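Vanadium-dependent haloperoxidase (Zobellia galactanivorans, PDB 4CIT) is a bacterial vanadium-dependent iodoperoxidase, an enzyme that binds vanadate and probably uses peroxide to oxidise iodide. Local coordinates at residues Leu91-Pro100 with Tyr155-Trp166; Ser58-Tyr68 with Ile202-Phe212. All coordinates share one frame; numbering follows the deposited sequence.

Contact 1. Residues Leu91-Pro100 with Tyr155-Trp166; sequences LNGLTAIPEP and YGLQVADHIGEW
Trp166, His162 and Tyr155 stand along one side of helix 146-167 and reach up to the irregular chain 91-100, and each gives its polar hydrogen to a backbone carbonyl there. Trp166 NE1 donates to Asn92 O at 2.9 Å, nearly straight (165°), and the acceptor lies in the indole plane. That carbonyl belongs to the type II turn Leu91-Leu94. The turn then folds Leu94 over one face of the indole, its CD1 3.9 Å from the centroid of the six-membered ring, while Leu91 CD1 touches Trp166 CH2, the side chains crossing at about a right angle.

A turn of helix back, His162 has CG anti to its backbone N (chi1 173°), which lifts the imidazole off the helix to the loop. Its NE2 donates to Thr95 O at 3.1 Å, approaching from above the carbonyl plane. Ile97 CA lies over one ring face, and Pro98 CD packs on His162 CB.

Pro98 also slides antiparallel along the Gln158 side chain, and Tyr155 OH donates to Pro98 O at 2.7 Å, in the carbonyl plane. The phenol is clasped between Pro100, whose CB sits over the ring centre, and Val159 CG2 on the opposite face. A water joins Glu99 O to Gln158 OE1.

With no regular strand or helix, 91-100 has its carbonyls to offer, and three aromatic donors spaced along the helix take them up; these side-chain-to-backbone bonds tie the loop to the helix at three points, with prolines and aliphatic groups filling in between.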
# COMPACT_ATOMS: atom_id res chain seq x y z
N LEU A 91 5.29 7.85 15.69
CA LEU A 91 4.90 6.50 15.31
C LEU A 91 5.05 5.59 16.51
O LEU A 91 6.04 5.74 17.30
CB LEU A 91 5.74 5.97 14.14
CG LEU A 91 5.80 6.75 12.86
CD1 LEU A 91 6.53 6.10 11.71
CD2 LEU A 91 4.41 7.07 12.44
N ASN A 92 4.17 4.58 16.66
CA ASN A 92 4.21 3.72 17.84
C ASN A 92 5.52 2.99 18.08
O ASN A 92 5.94 2.24 17.25
CB ASN A 92 3.05 2.68 17.72
CG ASN A 92 1.64 3.39 17.76
OD1 ASN A 92 1.45 4.41 18.47
ND2 ASN A 92 0.67 2.81 17.09
N GLY A 93 6.17 3.25 19.22
CA GLY A 93 7.42 2.59 19.59
C GLY A 93 8.74 3.21 19.01
O GLY A 93 9.78 2.69 19.28
N LEU A 94 8.66 4.17 18.14
CA LEU A 94 9.82 4.65 17.41
C LEU A 94 10.51 5.73 18.24
O LEU A 94 9.92 6.75 18.63
CB LEU A 94 9.40 5.26 16.12
CG LEU A 94 10.57 5.83 15.29
CD1 LEU A 94 11.60 4.77 14.97
CD2 LEU A 94 10.02 6.51 14.04
N THR A 95 11.78 5.44 18.53
CA THR A 95 12.70 6.39 19.16
C THR A 95 13.72 7.00 18.23
O THR A 95 13.85 6.65 17.05
CB THR A 95 13.50 5.72 20.32
OG1 THR A 95 14.32 4.68 19.79
CG2 THR A 95 12.53 5.21 21.44
N ALA A 96 14.42 8.00 18.75
CA ALA A 96 15.36 8.76 17.88
C ALA A 96 16.46 7.91 17.24
O ALA A 96 17.15 7.08 17.89
CB ALA A 96 15.90 9.97 18.62
N ILE A 97 16.69 8.15 15.94
CA ILE A 97 17.83 7.51 15.24
C ILE A 97 19.16 8.11 15.72
O ILE A 97 19.19 9.24 16.21
CB ILE A 97 17.78 7.59 13.72
CG1 ILE A 97 17.69 9.02 13.19
CG2 ILE A 97 16.59 6.74 13.13
CD1 ILE A 97 18.13 9.16 11.75
N PRO A 98 20.23 7.36 15.51
CA PRO A 98 21.53 7.92 15.78
C PRO A 98 21.76 9.13 14.92
O PRO A 98 21.39 9.10 13.76
CB PRO A 98 22.51 6.79 15.34
CG PRO A 98 21.70 5.57 15.24
CD PRO A 98 20.27 5.94 15.15
N GLU A 99 22.43 10.15 15.47
CA GLU A 99 22.87 11.32 14.69
C GLU A 99 24.15 11.01 13.90
O GLU A 99 24.89 10.19 14.32
CB GLU A 99 23.15 12.47 15.68
CG GLU A 99 21.88 13.03 16.33
CD GLU A 99 21.02 13.94 15.41
OE1 GLU A 99 21.32 14.23 14.22
OE2 GLU A 99 19.97 14.36 15.89
N PRO A 100 24.42 11.73 12.81
CA PRO A 100 25.62 11.48 12.08
C PRO A 100 26.83 12.06 12.83
O PRO A 100 26.69 13.03 13.62
CB PRO A 100 25.38 12.22 10.79
CG PRO A 100 24.40 13.30 11.06
CD PRO A 100 23.52 12.71 12.14
N TYR A 155 26.70 5.38 7.84
CA TYR A 155 25.63 6.06 8.59
C TYR A 155 24.28 5.45 8.18
O TYR A 155 23.45 5.20 9.05
CB TYR A 155 25.65 7.54 8.40
CG TYR A 155 24.60 8.29 9.18
CD1 TYR A 155 24.43 8.07 10.51
CD2 TYR A 155 23.75 9.12 8.55
CE1 TYR A 155 23.43 8.68 11.19
CE2 TYR A 155 22.71 9.75 9.23
CZ TYR A 155 22.54 9.48 10.52
OH TYR A 155 21.56 10.06 11.27
N GLY A 156 24.06 5.32 6.88
CA GLY A 156 22.82 4.66 6.39
C GLY A 156 22.56 3.28 7.00
O GLY A 156 21.44 2.96 7.41
N LEU A 157 23.60 2.47 7.13
CA LEU A 157 23.51 1.19 7.72
C LEU A 157 23.30 1.23 9.24
O LEU A 157 22.56 0.39 9.79
CB LEU A 157 24.68 0.31 7.32
CG LEU A 157 24.85 -0.06 5.81
CD1 LEU A 157 26.09 -0.93 5.63
CD2 LEU A 157 23.64 -0.75 5.23
N GLN A 158 23.88 2.20 9.92
CA GLN A 158 23.61 2.37 11.34
C GLN A 158 22.17 2.71 11.58
O GLN A 158 21.54 2.18 12.50
CB GLN A 158 24.55 3.45 11.95
CG GLN A 158 24.43 3.60 13.38
CD GLN A 158 25.25 4.81 13.88
OE1 GLN A 158 25.64 5.69 13.11
NE2 GLN A 158 25.44 4.87 15.16
N VAL A 159 21.64 3.61 10.79
CA VAL A 159 20.19 3.96 10.91
C VAL A 159 19.32 2.72 10.58
O VAL A 159 18.33 2.48 11.25
CB VAL A 159 19.85 5.18 10.08
CG1 VAL A 159 18.32 5.40 10.10
CG2 VAL A 159 20.62 6.42 10.60
N ALA A 160 19.60 1.99 9.51
CA ALA A 160 18.86 0.81 9.18
C ALA A 160 18.87 -0.17 10.31
O ALA A 160 17.84 -0.83 10.56
CB ALA A 160 19.43 0.13 7.91
N ASP A 161 19.98 -0.29 11.08
CA ASP A 161 19.99 -1.20 12.15
C ASP A 161 19.02 -0.73 13.23
O ASP A 161 18.39 -1.56 13.89
CB ASP A 161 21.37 -1.44 12.82
CG ASP A 161 22.35 -2.23 11.90
OD1 ASP A 161 21.92 -3.04 10.96
OD2 ASP A 161 23.57 -2.03 12.10
N HIS A 162 18.95 0.58 13.46
CA HIS A 162 18.09 1.10 14.50
C HIS A 162 16.65 0.82 14.12
O HIS A 162 15.81 0.35 14.95
CB HIS A 162 18.41 2.57 14.81
CG HIS A 162 17.44 3.21 15.76
ND1 HIS A 162 17.65 3.21 17.12
CD2 HIS A 162 16.29 3.92 15.56
CE1 HIS A 162 16.65 3.83 17.73
NE2 HIS A 162 15.82 4.29 16.79
N ILE A 163 16.31 1.21 12.90
CA ILE A 163 14.96 1.04 12.43
C ILE A 163 14.59 -0.46 12.36
O ILE A 163 13.46 -0.85 12.77
CB ILE A 163 14.77 1.72 11.10
CG1 ILE A 163 15.05 3.23 11.28
CG2 ILE A 163 13.40 1.34 10.54
CD1 ILE A 163 14.02 4.01 12.06
N GLY A 164 15.56 -1.28 11.99
CA GLY A 164 15.38 -2.76 11.99
C GLY A 164 15.01 -3.35 13.37
O GLY A 164 14.15 -4.21 13.48
N GLU A 165 15.61 -2.84 14.43
CA GLU A 165 15.30 -3.30 15.75
C GLU A 165 13.83 -3.02 16.08
O GLU A 165 13.22 -3.86 16.70
CB GLU A 165 16.17 -2.67 16.83
CG GLU A 165 17.57 -3.23 16.75
CD GLU A 165 18.54 -2.55 17.75
OE1 GLU A 165 18.07 -1.99 18.79
OE2 GLU A 165 19.77 -2.61 17.49
N TRP A 166 13.35 -1.82 15.71
CA TRP A 166 11.97 -1.40 15.96
C TRP A 166 11.02 -2.24 15.08
O TRP A 166 9.97 -2.71 15.61
CB TRP A 166 11.84 0.07 15.61
CG TRP A 166 10.46 0.61 15.53
CD1 TRP A 166 9.56 0.73 16.53
CD2 TRP A 166 9.96 1.29 14.42
NE1 TRP A 166 8.46 1.38 16.08
CE2 TRP A 166 8.67 1.75 14.78
CE3 TRP A 166 10.49 1.55 13.14
CZ2 TRP A 166 7.88 2.46 13.93
CZ3 TRP A 166 9.67 2.26 12.26
CH2 TRP A 166 8.40 2.77 12.72
O HOH W 1 26.77 8.10 13.45

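Contact 2. Residues Ser58-Tyr68 with Ile202-Phe212; sequences SPPVASRIFAY and IEPHWNKIRPF
Pro60 stands on the indole of Trp206 by its CB, 3.5 Å from the centroid of the five-membered ring and nearly on the ring normal. The backbone N of Val61 stands over the same face, and Val61 CG2 reaches Trp206 CZ3 at 3.7 Å, while Ile209 CG1 backs the opposite face, so the indole is sandwiched. Its NE1 points along the ring plane to a water, which in turn donates to Ser63 OG; that hydroxyl is itself bonded to Pro60 O at 2.6 Å. Were Trp206 an alanine, a gap would probably open between Pro60 and Ile209, and the water would lose its indole donor.

At the start of the helix, the N-cap residue Ser58 rests its CB on Ile202 CG2. A water links Ser58 OG to Glu203 OE2, and the Glu203 carboxylate is also paired with Arg176.

Farther along, Phe212 presses CZ over the centre of the Tyr68 ring, with the two planes inclined at 56°, and the same CZ touches Ala67 CB at 3.7 Å. Tyr68 OH receives a weak bond from Arg210 NH2 at 2.9 Å, bent to 127° at the hydrogen. The bend of the Arg210 chain at chi3 (57°) turns its guanidinium back to this hydroxyl, and a water bridges Tyr68 OH, Arg210 NE and Arg210 O. Arg210 NH1 bonds to Trp166 O, and the guanidinium is in cation-pi contact with that indole. Asp170 takes both the Tyr68 hydroxyl and Arg64 NE.

The first turns of helix 59-80 are thus enclosed: loop 202-212 lies along one flank, helix 38-55 packs on Ala62, Ile65 and Phe66, and helix 307-335 meets Pro59 and Ser63 and the loop's Phe212. Short helix 172-175 sets Tyr172 against Val61, Arg64 and the loop's Trp206.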
# COMPACT_ATOMS: atom_id res chain seq x y z
N SER A 58 1.46 -11.01 -0.29
CA SER A 58 0.03 -10.65 -0.30
C SER A 58 -0.19 -9.12 -0.11
O SER A 58 0.72 -8.42 0.34
CB SER A 58 -0.69 -11.35 0.84
OG SER A 58 -0.24 -10.87 2.12
N PRO A 59 -1.40 -8.60 -0.41
CA PRO A 59 -1.62 -7.15 -0.27
C PRO A 59 -1.29 -6.51 1.07
O PRO A 59 -0.52 -5.53 1.13
CB PRO A 59 -3.07 -6.93 -0.72
CG PRO A 59 -3.29 -8.06 -1.69
CD PRO A 59 -2.49 -9.25 -1.17
N PRO A 60 -1.73 -7.11 2.18
CA PRO A 60 -1.34 -6.49 3.44
C PRO A 60 0.15 -6.53 3.75
O PRO A 60 0.71 -5.54 4.26
CB PRO A 60 -2.12 -7.30 4.53
CG PRO A 60 -2.77 -8.45 3.80
CD PRO A 60 -2.67 -8.24 2.33
N VAL A 61 0.80 -7.65 3.45
CA VAL A 61 2.25 -7.82 3.75
C VAL A 61 3.09 -6.83 2.89
O VAL A 61 4.07 -6.24 3.38
CB VAL A 61 2.72 -9.28 3.52
CG1 VAL A 61 4.23 -9.37 3.66
CG2 VAL A 61 2.05 -10.18 4.53
N ALA A 62 2.65 -6.58 1.65
CA ALA A 62 3.30 -5.61 0.76
C ALA A 62 3.34 -4.21 1.39
O ALA A 62 4.32 -3.50 1.26
CB ALA A 62 2.57 -5.58 -0.59
N SER A 63 2.30 -3.83 2.15
CA SER A 63 2.23 -2.49 2.73
C SER A 63 3.28 -2.28 3.81
O SER A 63 3.85 -1.21 3.99
CB SER A 63 0.84 -2.16 3.26
OG SER A 63 0.50 -2.98 4.36
N ARG A 64 3.63 -3.37 4.47
CA ARG A 64 4.62 -3.34 5.53
C ARG A 64 6.05 -3.17 4.88
O ARG A 64 6.92 -2.46 5.36
CB ARG A 64 4.52 -4.63 6.34
CG ARG A 64 5.55 -4.81 7.43
CD ARG A 64 5.29 -6.06 8.31
NE ARG A 64 6.29 -6.17 9.35
CZ ARG A 64 7.46 -6.75 9.31
NH1 ARG A 64 7.90 -7.35 8.20
NH2 ARG A 64 8.19 -6.73 10.38
N ILE A 65 6.26 -3.86 3.77
CA ILE A 65 7.52 -3.78 2.96
C ILE A 65 7.80 -2.36 2.44
O ILE A 65 8.92 -1.92 2.44
CB ILE A 65 7.45 -4.80 1.82
CG1 ILE A 65 7.45 -6.22 2.44
CG2 ILE A 65 8.69 -4.66 0.94
CD1 ILE A 65 7.17 -7.33 1.45
N PHE A 66 6.76 -1.62 2.02
CA PHE A 66 6.92 -0.24 1.59
C PHE A 66 7.18 0.73 2.74
O PHE A 66 7.99 1.61 2.59
CB PHE A 66 5.68 0.24 0.82
CG PHE A 66 5.57 -0.34 -0.54
CD1 PHE A 66 6.58 -0.18 -1.44
CD2 PHE A 66 4.41 -0.96 -0.93
CE1 PHE A 66 6.45 -0.70 -2.71
CE2 PHE A 66 4.28 -1.53 -2.18
CZ PHE A 66 5.32 -1.40 -3.08
N ALA A 67 6.54 0.54 3.89
CA ALA A 67 6.59 1.53 4.93
C ALA A 67 7.88 1.69 5.70
O ALA A 67 8.37 2.81 5.84
CB ALA A 67 5.48 1.31 5.94
N TYR A 68 8.43 0.59 6.19
CA TYR A 68 9.60 0.65 7.02
C TYR A 68 10.85 1.28 6.33
O TYR A 68 11.54 2.10 6.94
CB TYR A 68 9.98 -0.69 7.62
CG TYR A 68 9.10 -1.03 8.80
CD1 TYR A 68 9.24 -0.36 10.04
CD2 TYR A 68 8.20 -2.04 8.71
CE1 TYR A 68 8.45 -0.71 11.16
CE2 TYR A 68 7.36 -2.38 9.79
CZ TYR A 68 7.50 -1.73 11.01
OH TYR A 68 6.73 -2.10 12.06
N ILE A 202 -6.29 -15.21 3.48
CA ILE A 202 -5.00 -14.52 3.67
C ILE A 202 -4.96 -13.74 4.94
O ILE A 202 -5.83 -12.91 5.22
CB ILE A 202 -4.74 -13.53 2.50
CG1 ILE A 202 -4.75 -14.34 1.20
CG2 ILE A 202 -3.51 -12.67 2.70
CD1 ILE A 202 -3.68 -15.38 0.99
N GLU A 203 -3.88 -13.93 5.70
CA GLU A 203 -3.55 -13.04 6.84
C GLU A 203 -4.68 -12.77 7.90
O GLU A 203 -4.97 -11.67 8.24
CB GLU A 203 -2.82 -11.74 6.42
CG GLU A 203 -1.51 -11.94 5.70
CD GLU A 203 -0.39 -12.57 6.55
OE1 GLU A 203 -0.42 -12.58 7.84
OE2 GLU A 203 0.59 -13.05 5.96
N PRO A 204 -5.22 -13.83 8.46
CA PRO A 204 -6.32 -13.72 9.42
C PRO A 204 -5.97 -12.88 10.61
O PRO A 204 -6.83 -12.29 11.28
CB PRO A 204 -6.64 -15.19 9.71
CG PRO A 204 -5.32 -15.95 9.37
CD PRO A 204 -4.81 -15.23 8.17
N HIS A 205 -4.68 -12.91 10.96
CA HIS A 205 -4.16 -12.14 12.09
C HIS A 205 -3.43 -10.89 11.75
O HIS A 205 -2.65 -10.41 12.57
CB HIS A 205 -3.22 -13.07 12.98
CG HIS A 205 -3.94 -14.32 13.42
ND1 HIS A 205 -5.03 -14.26 14.25
CD2 HIS A 205 -3.78 -15.62 13.06
CE1 HIS A 205 -5.47 -15.50 14.46
NE2 HIS A 205 -4.72 -16.34 13.78
N TRP A 206 -3.69 -10.27 10.61
CA TRP A 206 -3.03 -8.99 10.30
C TRP A 206 -3.43 -7.94 11.31
O TRP A 206 -2.60 -7.05 11.58
CB TRP A 206 -3.33 -8.54 8.89
CG TRP A 206 -2.34 -7.62 8.33
CD1 TRP A 206 -2.48 -6.29 8.08
CD2 TRP A 206 -0.97 -7.94 8.09
NE1 TRP A 206 -1.27 -5.75 7.63
CE2 TRP A 206 -0.32 -6.76 7.69
CE3 TRP A 206 -0.20 -9.14 8.24
CZ2 TRP A 206 1.03 -6.74 7.35
CZ3 TRP A 206 1.15 -9.11 7.93
CH2 TRP A 206 1.76 -7.92 7.55
N ASN A 207 -4.61 -8.07 11.97
CA ASN A 207 -4.96 -7.17 13.03
C ASN A 207 -4.12 -7.24 14.28
O ASN A 207 -4.33 -6.44 15.20
CB ASN A 207 -6.46 -7.21 13.31
CG ASN A 207 -6.90 -8.44 13.94
OD1 ASN A 207 -6.14 -9.44 14.01
ND2 ASN A 207 -8.19 -8.45 14.40
N LYS A 208 -3.19 -8.19 14.33
CA LYS A 208 -2.27 -8.31 15.47
C LYS A 208 -0.91 -7.69 15.22
O LYS A 208 -0.05 -7.74 16.11
CB LYS A 208 -2.10 -9.76 15.84
CG LYS A 208 -3.38 -10.44 16.20
CD LYS A 208 -4.02 -9.93 17.42
CE LYS A 208 -5.30 -10.74 17.74
NZ LYS A 208 -6.46 -9.80 17.95
N ILE A 209 -0.72 -7.07 14.07
CA ILE A 209 0.53 -6.34 13.74
C ILE A 209 0.43 -4.98 14.46
O ILE A 209 -0.62 -4.36 14.52
CB ILE A 209 0.61 -6.12 12.21
CG1 ILE A 209 0.60 -7.49 11.44
CG2 ILE A 209 1.87 -5.29 11.92
CD1 ILE A 209 1.79 -8.36 11.77
N ARG A 210 1.54 -4.49 15.00
CA ARG A 210 1.60 -3.15 15.54
C ARG A 210 1.28 -2.09 14.54
O ARG A 210 2.00 -1.94 13.55
CB ARG A 210 3.01 -2.91 16.07
CG ARG A 210 3.18 -1.57 16.84
CD ARG A 210 4.61 -1.28 17.17
NE ARG A 210 5.45 -1.25 15.96
CZ ARG A 210 6.73 -1.52 15.90
NH1 ARG A 210 7.41 -1.84 16.98
NH2 ARG A 210 7.35 -1.39 14.79
N PRO A 211 0.22 -1.30 14.75
CA PRO A 211 0.03 -0.20 13.81
C PRO A 211 1.06 0.92 13.97
O PRO A 211 1.70 1.07 15.05
CB PRO A 211 -1.35 0.33 14.17
CG PRO A 211 -1.89 -0.48 15.26
CD PRO A 211 -0.77 -1.31 15.83
N PHE A 212 1.34 1.66 12.92
CA PHE A 212 2.24 2.84 13.02
C PHE A 212 1.67 4.02 13.76
O PHE A 212 2.37 4.65 14.57
CB PHE A 212 2.63 3.29 11.60
CG PHE A 212 3.58 2.37 10.91
CD1 PHE A 212 4.94 2.33 11.26
CD2 PHE A 212 3.16 1.50 9.92
CE1 PHE A 212 5.81 1.50 10.57
CE2 PHE A 212 4.04 0.60 9.28
CZ PHE A 212 5.40 0.68 9.56
O HOH W 2 0.48 -13.17 3.31
O HOH W 3 -0.02 -3.18 7.22
O HOH W 4 4.41 -0.57 13.42

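How the contacts relate
Contact 2 belongs to the buried interior, with the side chain of Pro60 about 8 Å from a bound vanadate, whereas contact 1 is partly buried, farther from the chain centre and with exposed residues along its loop. In both, an irregular segment lies against a helix, and contact 1 is nested in the chain loop that contact 2 closes. They meet directly: Trp166 packs on Tyr68 and Phe212, and Asn92 N probably bonds to Phe212 O at 2.8 Å. Helix 59-80 serves both, its later residues meeting side chains of contact 1. Contact 1 adds three bonds to backbone carbonyls to its packing; contact 2's one direct bond is weak, and waters bridge other polar groups.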